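Local coordinates for methionine-binding lipoprotein metQ (Bacillus subtilis subsp. subtilis, PDB 4GOT) that binds methionine and probably hands it to the membrane permease of the MetNPQ ABC transporter for import, methionine sulfoxide included, at residues K6-A18 against G32-Y46. Residues are numbered along the deposited sequence; the frame is centred on the assembly and turned at random.
Sequences KEIVVAATKTPHA and GYTLKVKVLSDYKMY. With MSE (selenomethionine), chain B; SO4 (sulfate ion), chain C.
Strands 7-12 and 34-38, joined through helix 14-29, form the beta-alpha-beta unit at one border of a lobe's sheet, and the loops at their C-terminal ends reach the methionine pocket. The strands run parallel with their axes 17° apart, and E7 to A11 pair in order with T34 to K38. I8 N donates to T34 O, V10 N to K36 O and A12 N to K38 O, while I8 O and V10 O take the amides of K36 and K38. On the face carrying I8, V10, L35 and V37, L35 CD1 bridges I8 CB and V10 CG2, under helix 14-29. The helix returns A18 CB to V37 CG1, 3.9 Å away. At the outer end the K6 chain bends over the Y33 ring, its NZ in an off-centre cation-pi contact 4.9 Å from the centroid. Toward the pocket, Y46 lies across the strand end: CD2 meets A11 CB at 3.7 Å. T13 OG1 sits between the backbone N and the carbonyl carbon (chi1 41°), which puts CG2 anti to that carbon and 3.4 Å from Y46 OH. L40 N gives that hydroxyl a hydrogen bond of 2.9 Å, which ties the loop to the ring. T13 CG2 also meets the edge of Y43, 4.1 Å from CE1. The bound selenomethionine sets its CE over the centre of one Y43 face, 3.4 Å above the plane, and N180 bonds the phenol oxygen. A serine in place of Y43 would probably leave the ligand's methyl without its aromatic floor and N180 OD1 without this partner. H17 brings its ring edge to the ligand N, CE1 at 3.7 Å. Residues that follow the C-terminal ends of parallel strands thus line the ligand site, as in periplasmic-binding-protein folds.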
loop_
_atom_site.group_PDB
_atom_site.type_symbol
_atom_site.label_atom_id
_atom_site.label_comp_id
_atom_site.label_asym_id
_atom_site.label_seq_id
_atom_site.Cartn_x
_atom_site.Cartn_y
_atom_site.Cartn_z
ATOM N N LYS A 6 -20.950 11.342 -16.261
ATOM C CA LYS A 6 -20.315 10.096 -16.780
ATOM C C LYS A 6 -18.775 10.033 -16.692
ATOM O O LYS A 6 -18.165 9.083 -17.192
ATOM C CB LYS A 6 -20.689 9.889 -18.260
ATOM C CG LYS A 6 -22.166 9.622 -18.525
ATOM C CD LYS A 6 -22.523 8.168 -18.258
ATOM C CE LYS A 6 -23.920 7.853 -18.730
ATOM N NZ LYS A 6 -23.976 6.480 -19.290
ATOM N N GLU A 7 -18.146 11.027 -16.069
ATOM C CA GLU A 7 -16.678 11.070 -15.910
ATOM C C GLU A 7 -16.311 10.656 -14.481
ATOM O O GLU A 7 -16.930 11.094 -13.508
ATOM C CB GLU A 7 -16.138 12.467 -16.196
ATOM C CG GLU A 7 -14.633 12.622 -16.020
ATOM C CD GLU A 7 -14.167 14.088 -16.189
ATOM O OE1 GLU A 7 -14.722 14.997 -15.497
ATOM O OE2 GLU A 7 -13.242 14.329 -17.016
ATOM N N ILE A 8 -15.311 9.798 -14.367
ATOM C CA ILE A 8 -14.861 9.334 -13.091
ATOM C C ILE A 8 -13.491 9.960 -12.899
ATOM O O ILE A 8 -12.563 9.681 -13.685
ATOM C CB ILE A 8 -14.702 7.792 -13.063
ATOM C CG1 ILE A 8 -15.909 7.067 -13.683
ATOM C CG2 ILE A 8 -14.478 7.330 -11.627
ATOM C CD1 ILE A 8 -15.704 5.549 -13.826
ATOM N N VAL A 9 -13.369 10.810 -11.877
ATOM C CA VAL A 9 -12.082 11.444 -11.480
ATOM C C VAL A 9 -11.515 10.653 -10.294
ATOM O O VAL A 9 -12.174 10.495 -9.258
ATOM C CB VAL A 9 -12.239 12.973 -11.168
ATOM C CG1 VAL A 9 -10.900 13.651 -10.885
ATOM C CG2 VAL A 9 -12.970 13.666 -12.307
ATOM N N VAL A 10 -10.301 10.123 -10.462
ATOM C CA VAL A 10 -9.685 9.286 -9.437
ATOM C C VAL A 10 -8.271 9.790 -9.065
ATOM O O VAL A 10 -7.431 9.986 -9.960
ATOM C CB VAL A 10 -9.566 7.817 -9.924
ATOM C CG1 VAL A 10 -9.148 6.910 -8.774
ATOM C CG2 VAL A 10 -10.876 7.364 -10.545
ATOM N N ALA A 11 -8.002 9.951 -7.766
ATOM C CA ALA A 11 -6.620 10.236 -7.276
ATOM C C ALA A 11 -5.969 8.889 -6.979
ATOM O O ALA A 11 -6.597 8.057 -6.293
ATOM C CB ALA A 11 -6.599 11.156 -6.055
ATOM N N ALA A 12 -4.791 8.661 -7.586
ATOM C CA ALA A 12 -4.041 7.386 -7.501
ATOM C C ALA A 12 -2.531 7.637 -7.420
ATOM O O ALA A 12 -1.987 8.585 -8.034
ATOM C CB ALA A 12 -4.347 6.481 -8.689
ATOM N N THR A 13 -1.838 6.767 -6.680
ATOM C CA THR A 13 -0.386 6.813 -6.642
ATOM C C THR A 13 0.109 6.396 -8.053
ATOM O O THR A 13 -0.609 5.678 -8.796
ATOM C CB THR A 13 0.177 5.920 -5.479
ATOM O OG1 THR A 13 -0.545 4.679 -5.394
ATOM C CG2 THR A 13 0.084 6.646 -4.082
ATOM N N LYS A 14 1.302 6.864 -8.422
ATOM C CA LYS A 14 1.819 6.770 -9.789
ATOM C C LYS A 14 1.884 5.389 -10.368
ATOM O O LYS A 14 1.508 5.194 -11.534
ATOM C CB LYS A 14 3.221 7.358 -9.908
ATOM C CG LYS A 14 3.637 7.578 -11.365
ATOM C CD LYS A 14 4.721 8.633 -11.422
ATOM C CE LYS A 14 5.428 8.729 -12.771
ATOM N NZ LYS A 14 6.868 9.049 -12.503
ATOM N N THR A 15 2.367 4.454 -9.551
ATOM C CA THR A 15 2.533 3.062 -9.940
ATOM C C THR A 15 2.409 2.102 -8.716
ATOM O O THR A 15 2.992 2.332 -7.662
ATOM C CB THR A 15 3.855 2.854 -10.761
ATOM O OG1 THR A 15 3.959 1.491 -11.176
ATOM C CG2 THR A 15 5.113 3.278 -9.964
ATOM N N PRO A 16 1.650 1.017 -8.873
ATOM C CA PRO A 16 0.986 0.617 -10.140
ATOM C C PRO A 16 -0.372 1.264 -10.407
ATOM O O PRO A 16 -0.941 1.046 -11.486
ATOM C CB PRO A 16 0.736 -0.879 -9.929
ATOM C CG PRO A 16 0.574 -1.016 -8.460
ATOM C CD PRO A 16 1.542 -0.047 -7.842
ATOM N N HIS A 17 -0.897 2.020 -9.433
ATOM C CA HIS A 17 -2.310 2.340 -9.406
ATOM C C HIS A 17 -2.718 3.234 -10.617
ATOM O O HIS A 17 -3.719 2.914 -11.322
ATOM C CB HIS A 17 -2.731 2.994 -8.070
ATOM C CG HIS A 17 -2.333 2.235 -6.855
ATOM N ND1 HIS A 17 -1.018 2.032 -6.513
ATOM C CD2 HIS A 17 -3.069 1.692 -5.848
ATOM C CE1 HIS A 17 -0.960 1.286 -5.416
ATOM N NE2 HIS A 17 -2.191 1.101 -4.963
ATOM N N ALA A 18 -1.980 4.307 -10.899
ATOM C CA ALA A 18 -2.337 5.169 -12.067
ATOM C C ALA A 18 -2.144 4.402 -13.414
ATOM O O ALA A 18 -2.895 4.590 -14.340
ATOM C CB ALA A 18 -1.562 6.493 -12.105
ATOM N N GLY A 32 -19.388 3.473 -21.425
ATOM C CA GLY A 32 -19.965 4.811 -21.444
ATOM C C GLY A 32 -19.347 5.871 -20.522
ATOM O O GLY A 32 -19.892 6.972 -20.441
ATOM N N TYR A 33 -18.227 5.554 -19.843
ATOM C CA TYR A 33 -17.610 6.479 -18.870
ATOM C C TYR A 33 -16.214 6.932 -19.256
ATOM O O TYR A 33 -15.439 6.149 -19.809
ATOM C CB TYR A 33 -17.587 5.877 -17.442
ATOM C CG TYR A 33 -18.945 5.482 -16.954
ATOM C CD1 TYR A 33 -19.471 4.228 -17.272
ATOM C CD2 TYR A 33 -19.725 6.356 -16.197
ATOM C CE1 TYR A 33 -20.734 3.855 -16.843
ATOM C CE2 TYR A 33 -21.005 6.005 -15.763
ATOM C CZ TYR A 33 -21.506 4.747 -16.081
ATOM O OH TYR A 33 -22.769 4.335 -15.658
ATOM N N THR A 34 -15.916 8.209 -18.986
ATOM C CA THR A 34 -14.547 8.746 -19.122
ATOM C C THR A 34 -13.804 8.695 -17.766
ATOM O O THR A 34 -14.410 8.471 -16.701
ATOM C CB THR A 34 -14.504 10.188 -19.709
ATOM O OG1 THR A 34 -15.470 11.018 -19.043
ATOM C CG2 THR A 34 -14.773 10.172 -21.246
ATOM N N LEU A 35 -12.492 8.908 -17.826
ATOM C CA LEU A 35 -11.595 8.769 -16.685
ATOM C C LEU A 35 -10.602 9.923 -16.647
ATOM O O LEU A 35 -10.024 10.279 -17.662
ATOM C CB LEU A 35 -10.826 7.456 -16.797
ATOM C CG LEU A 35 -10.044 6.943 -15.587
ATOM C CD1 LEU A 35 -10.928 6.489 -14.422
ATOM C CD2 LEU A 35 -9.156 5.817 -16.081
ATOM N N LYS A 36 -10.424 10.506 -15.472
ATOM C CA LYS A 36 -9.400 11.517 -15.219
ATOM C C LYS A 36 -8.623 11.007 -14.015
ATOM O O LYS A 36 -9.227 10.635 -13.009
ATOM C CB LYS A 36 -10.074 12.876 -14.958
ATOM C CG LYS A 36 -9.201 14.094 -15.186
ATOM C CD LYS A 36 -10.021 15.285 -15.681
ATOM C CE LYS A 36 -9.773 16.547 -14.855
ATOM N NZ LYS A 36 -8.363 17.031 -14.902
ATOM N N VAL A 37 -7.301 10.896 -14.153
ATOM C CA VAL A 37 -6.425 10.433 -13.056
ATOM C C VAL A 37 -5.506 11.557 -12.540
ATOM O O VAL A 37 -4.821 12.217 -13.327
ATOM C CB VAL A 37 -5.569 9.213 -13.470
ATOM C CG1 VAL A 37 -4.861 8.634 -12.247
ATOM C CG2 VAL A 37 -6.462 8.161 -14.153
ATOM N N LYS A 38 -5.559 11.797 -11.230
ATOM C CA LYS A 38 -4.664 12.721 -10.524
ATOM C C LYS A 38 -3.664 11.929 -9.655
ATOM O O LYS A 38 -4.081 11.058 -8.847
ATOM C CB LYS A 38 -5.476 13.675 -9.605
ATOM C CG LYS A 38 -6.629 14.414 -10.283
ATOM C CD LYS A 38 -6.131 15.514 -11.191
ATOM C CE LYS A 38 -7.232 16.075 -12.091
ATOM N NZ LYS A 38 -8.103 17.071 -11.402
ATOM N N VAL A 39 -2.366 12.216 -9.809
ATOM C CA VAL A 39 -1.322 11.601 -8.941
ATOM C C VAL A 39 -0.957 12.701 -7.919
ATOM O O VAL A 39 -0.794 13.866 -8.297
ATOM C CB VAL A 39 -0.069 11.162 -9.748
ATOM C CG1 VAL A 39 0.951 10.553 -8.824
ATOM C CG2 VAL A 39 -0.415 10.191 -10.907
ATOM N N LEU A 40 -0.829 12.342 -6.644
ATOM C CA LEU A 40 -0.544 13.336 -5.571
ATOM C C LEU A 40 0.825 13.024 -4.934
ATOM O O LEU A 40 1.336 11.907 -5.088
ATOM C CB LEU A 40 -1.706 13.372 -4.551
ATOM C CG LEU A 40 -3.071 13.725 -5.173
ATOM C CD1 LEU A 40 -4.125 13.537 -4.102
ATOM C CD2 LEU A 40 -3.081 15.181 -5.760
ATOM N N SER A 41 1.425 13.983 -4.240
ATOM C CA SER A 41 2.830 13.825 -3.768
ATOM C C SER A 41 3.022 12.936 -2.541
ATOM O O SER A 41 4.129 12.471 -2.293
ATOM C CB SER A 41 3.500 15.170 -3.520
ATOM O OG SER A 41 2.688 16.052 -2.775
ATOM N N ASP A 42 1.989 12.739 -1.728
ATOM C CA ASP A 42 2.129 11.787 -0.603
ATOM C C ASP A 42 0.788 11.271 -0.132
ATOM O O ASP A 42 -0.254 11.856 -0.415
ATOM C CB ASP A 42 2.950 12.407 0.566
ATOM C CG ASP A 42 2.064 13.013 1.676
ATOM O OD1 ASP A 42 1.607 14.149 1.484
ATOM O OD2 ASP A 42 1.825 12.341 2.740
ATOM N N TYR A 43 0.855 10.113 0.551
ATOM C CA TYR A 43 -0.253 9.321 0.941
ATOM C C TYR A 43 -1.304 10.136 1.680
ATOM O O TYR A 43 -2.498 9.854 1.546
ATOM C CB TYR A 43 0.235 8.210 1.904
ATOM C CG TYR A 43 0.913 6.943 1.367
ATOM C CD1 TYR A 43 0.868 6.565 0.043
ATOM C CD2 TYR A 43 1.575 6.088 2.266
ATOM C CE1 TYR A 43 1.459 5.375 -0.393
ATOM C CE2 TYR A 43 2.177 4.906 1.855
ATOM C CZ TYR A 43 2.122 4.553 0.516
ATOM O OH TYR A 43 2.711 3.392 0.121
ATOM N N LYS A 44 -0.897 11.138 2.454
ATOM C CA LYS A 44 -1.862 11.892 3.273
ATOM C C LYS A 44 -2.789 12.764 2.412
ATOM O O LYS A 44 -3.852 13.178 2.865
ATOM C CB LYS A 44 -1.155 12.745 4.342
ATOM C CG LYS A 44 -0.531 11.995 5.523
ATOM C CD LYS A 44 -1.545 11.080 6.244
ATOM C CE LYS A 44 -1.581 11.238 7.767
ATOM N NZ LYS A 44 -0.247 11.031 8.390
HETATM N N MSE A 45 -2.383 13.039 1.169
HETATM C CA MSE A 45 -3.175 13.878 0.288
HETATM C C MSE A 45 -4.440 13.228 -0.306
HETATM O O MSE A 45 -5.402 13.934 -0.667
HETATM C CB MSE A 45 -2.296 14.425 -0.854
HETATM C CG MSE A 45 -1.267 15.371 -0.333
HETATM SE SE MSE A 45 -0.258 16.171 -1.815
HETATM C CE MSE A 45 -1.712 17.187 -2.660
ATOM N N TYR A 46 -4.446 11.904 -0.430
ATOM C CA TYR A 46 -5.446 11.210 -1.248
ATOM C C TYR A 46 -6.840 11.231 -0.595
ATOM O O TYR A 46 -7.799 11.577 -1.241
ATOM C CB TYR A 46 -4.969 9.784 -1.539
ATOM C CG TYR A 46 -3.793 9.763 -2.495
ATOM C CD1 TYR A 46 -2.485 9.877 -2.042
ATOM C CD2 TYR A 46 -3.994 9.666 -3.873
ATOM C CE1 TYR A 46 -1.403 9.900 -2.952
ATOM C CE2 TYR A 46 -2.930 9.712 -4.772
ATOM C CZ TYR A 46 -1.638 9.816 -4.324
ATOM O OH TYR A 46 -0.598 9.788 -5.252
HETATM N N MSE B 300 0.218 0.618 -1.953
HETATM C CA MSE B 300 0.681 0.570 -0.534
HETATM C C MSE B 300 0.856 -0.892 -0.001
HETATM O O MSE B 300 -0.060 -1.649 -0.175
HETATM O OXT MSE B 300 1.843 -1.342 0.635
HETATM C CB MSE B 300 -0.356 1.290 0.342
HETATM C CG MSE B 300 0.076 1.599 1.741
HETATM SE SE MSE B 300 -1.388 2.328 2.858
HETATM C CE MSE B 300 -1.396 4.273 2.076
HETATM S S SO4 C . -27.852 7.341 -18.475
HETATM O O1 SO4 C . -29.087 7.875 -19.112
HETATM O O2 SO4 C . -28.106 5.955 -17.991
HETATM O O3 SO4 C . -26.738 7.346 -19.455
HETATM O O4 SO4 C . -27.483 8.207 -17.335
HETATM O O HOH W 1 -22.679 7.430 -21.780
#